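Local coordinates for uncharacterized protein BDF5 (Trypanosoma brucei brucei, PDB 5K29) that is of unknown function but carries a bromodomain, the module captured here, which in relatives reads acetylated lysines and may do so in this trypanosome protein, at residues T76-I81 and F108-I113. Sequence-based numbering, arbitrary orientation.
Sequences TLKEDI and FAMGKI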
loop_
_atom_site.group_PDB
_atom_site.type_symbol
_atom_site.label_atom_id
_atom_site.label_comp_id
_atom_site.label_asym_id
_atom_site.label_seq_id
_atom_site.Cartn_x
_atom_site.Cartn_y
_atom_site.Cartn_z
ATOM N N THR A 76 -1.344 9.359 -0.564
ATOM C CA THR A 76 -1.931 8.732 -1.760
ATOM C C THR A 76 -1.843 7.194 -1.721
ATOM O O THR A 76 -2.841 6.523 -2.003
ATOM C CB THR A 76 -1.351 9.329 -3.043
ATOM O OG1 THR A 76 -1.457 10.741 -2.936
ATOM C CG2 THR A 76 -2.114 8.880 -4.294
ATOM N N LEU A 77 -0.650 6.655 -1.397
ATOM C CA LEU A 77 -0.380 5.228 -1.279
ATOM C C LEU A 77 -1.284 4.619 -0.217
ATOM O O LEU A 77 -1.878 3.579 -0.471
ATOM C CB LEU A 77 1.119 4.937 -0.979
ATOM C CG LEU A 77 1.511 3.466 -0.673
ATOM C CD1 LEU A 77 1.155 2.515 -1.830
ATOM C CD2 LEU A 77 3.022 3.341 -0.406
ATOM N N LYS A 78 -1.411 5.267 0.943
ATOM C CA LYS A 78 -2.293 4.773 2.012
ATOM C C LYS A 78 -3.778 4.804 1.591
ATOM O O LYS A 78 -4.509 3.875 1.932
ATOM C CB LYS A 78 -2.073 5.513 3.323
ATOM C CG LYS A 78 -0.699 5.280 3.930
ATOM C CD LYS A 78 -0.631 6.068 5.243
ATOM C CE LYS A 78 0.489 5.600 6.127
ATOM N NZ LYS A 78 0.812 6.610 7.165
ATOM N N GLU A 79 -4.192 5.828 0.803
ATOM C CA GLU A 79 -5.561 5.933 0.259
ATOM C C GLU A 79 -5.817 4.738 -0.642
ATOM O O GLU A 79 -6.788 4.032 -0.439
ATOM C CB GLU A 79 -5.734 7.184 -0.589
ATOM C CG GLU A 79 -6.114 8.434 0.163
ATOM C CD GLU A 79 -6.080 9.676 -0.706
ATOM O OE1 GLU A 79 -6.179 9.542 -1.948
ATOM O OE2 GLU A 79 -5.960 10.788 -0.145
ATOM N N ASP A 80 -4.902 4.465 -1.583
ATOM C CA ASP A 80 -5.017 3.348 -2.528
ATOM C C ASP A 80 -5.215 2.019 -1.834
ATOM O O ASP A 80 -6.059 1.250 -2.252
ATOM C CB ASP A 80 -3.787 3.301 -3.438
ATOM C CG ASP A 80 -3.773 4.369 -4.508
ATOM O OD1 ASP A 80 -4.658 5.268 -4.475
ATOM O OD2 ASP A 80 -2.901 4.304 -5.386
ATOM N N ILE A 81 -4.469 1.770 -0.751
ATOM C CA ILE A 81 -4.595 0.551 0.037
ATOM C C ILE A 81 -5.979 0.506 0.685
ATOM O O ILE A 81 -6.620 -0.526 0.613
ATOM C CB ILE A 81 -3.459 0.407 1.094
ATOM C CG1 ILE A 81 -2.029 0.381 0.453
ATOM C CG2 ILE A 81 -3.688 -0.821 2.031
ATOM C CD1 ILE A 81 -1.719 -0.780 -0.516
ATOM N N PHE A 108 -0.867 -4.648 8.226
ATOM C CA PHE A 108 0.485 -5.008 7.835
ATOM C C PHE A 108 1.108 -3.947 6.894
ATOM O O PHE A 108 2.246 -3.534 7.118
ATOM C CB PHE A 108 0.511 -6.416 7.202
ATOM C CG PHE A 108 1.685 -6.647 6.284
ATOM C CD1 PHE A 108 2.932 -7.004 6.796
ATOM C CD2 PHE A 108 1.551 -6.491 4.903
ATOM C CE1 PHE A 108 4.018 -7.206 5.949
ATOM C CE2 PHE A 108 2.635 -6.701 4.056
ATOM C CZ PHE A 108 3.856 -7.081 4.582
ATOM N N ALA A 109 0.371 -3.543 5.845
ATOM C CA ALA A 109 0.828 -2.575 4.843
ATOM C C ALA A 109 1.065 -1.176 5.459
ATOM O O ALA A 109 2.066 -0.535 5.146
ATOM C CB ALA A 109 -0.168 -2.492 3.695
ATOM N N MET A 110 0.167 -0.720 6.336
ATOM C CA MET A 110 0.334 0.566 7.011
ATOM C C MET A 110 1.634 0.547 7.856
ATOM O O MET A 110 2.360 1.537 7.854
ATOM C CB MET A 110 -0.893 0.917 7.886
ATOM C CG MET A 110 -2.181 1.089 7.096
ATOM S SD MET A 110 -2.025 2.273 5.738
ATOM C CE MET A 110 -3.433 1.885 4.803
ATOM N N GLY A 111 1.927 -0.596 8.490
ATOM C CA GLY A 111 3.127 -0.820 9.298
ATOM C C GLY A 111 4.390 -0.652 8.473
ATOM O O GLY A 111 5.286 0.084 8.877
ATOM N N LYS A 112 4.430 -1.261 7.271
ATOM C CA LYS A 112 5.569 -1.180 6.331
ATOM C C LYS A 112 5.734 0.233 5.761
ATOM O O LYS A 112 6.854 0.712 5.587
ATOM C CB LYS A 112 5.429 -2.201 5.177
ATOM C CG LYS A 112 5.836 -3.621 5.545
ATOM C CD LYS A 112 7.151 -3.966 4.865
ATOM C CE LYS A 112 7.800 -5.226 5.374
ATOM N NZ LYS A 112 7.169 -6.444 4.812
ATOM N N ILE A 113 4.613 0.905 5.506
ATOM C CA ILE A 113 4.587 2.270 4.991
ATOM C C ILE A 113 5.128 3.213 6.057
ATOM O O ILE A 113 5.963 4.056 5.736
ATOM C CB ILE A 113 3.163 2.667 4.445
ATOM C CG1 ILE A 113 2.804 1.822 3.172
ATOM C CG2 ILE A 113 3.105 4.172 4.141
ATOM C CD1 ILE A 113 1.267 1.705 2.788
#
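I113 divides its two branches between two neighbours: CD1 lies 3.9 Å from L77 CG, while CG2 meets the aliphatic chain of K78, 3.6 Å from K78 CE. M110, one turn earlier on the same helix, reaches over. Its chain bends at chi2 (-53°), which swings the thioether across the gap. M110 SD thereby rests 3.8 Å from K78 CG. The methyl M110 CE arrives 3.7 Å from K78 O and also packs against I81 CG2. I81 CG2 in turn touches the A109 methyl, CB, at 4.2 Å. Across the contact the K78 side chain offers its carbons: beyond CG it runs extended past M110 SD and I113 CG2, and its NZ forms a salt bridge with D114, the residue after I113. Deeper in, L77 also packs on L18 and V19 of helix 12-21, and I113 on L74. The two segments run antiparallel at 171°, their axes 10.8 Å apart at closest approach. Such apolar pairing of helix 75-92 with helix 97-122, the last two of the chain, belongs to the left-handed four-helix bundle of the bromodomain fold.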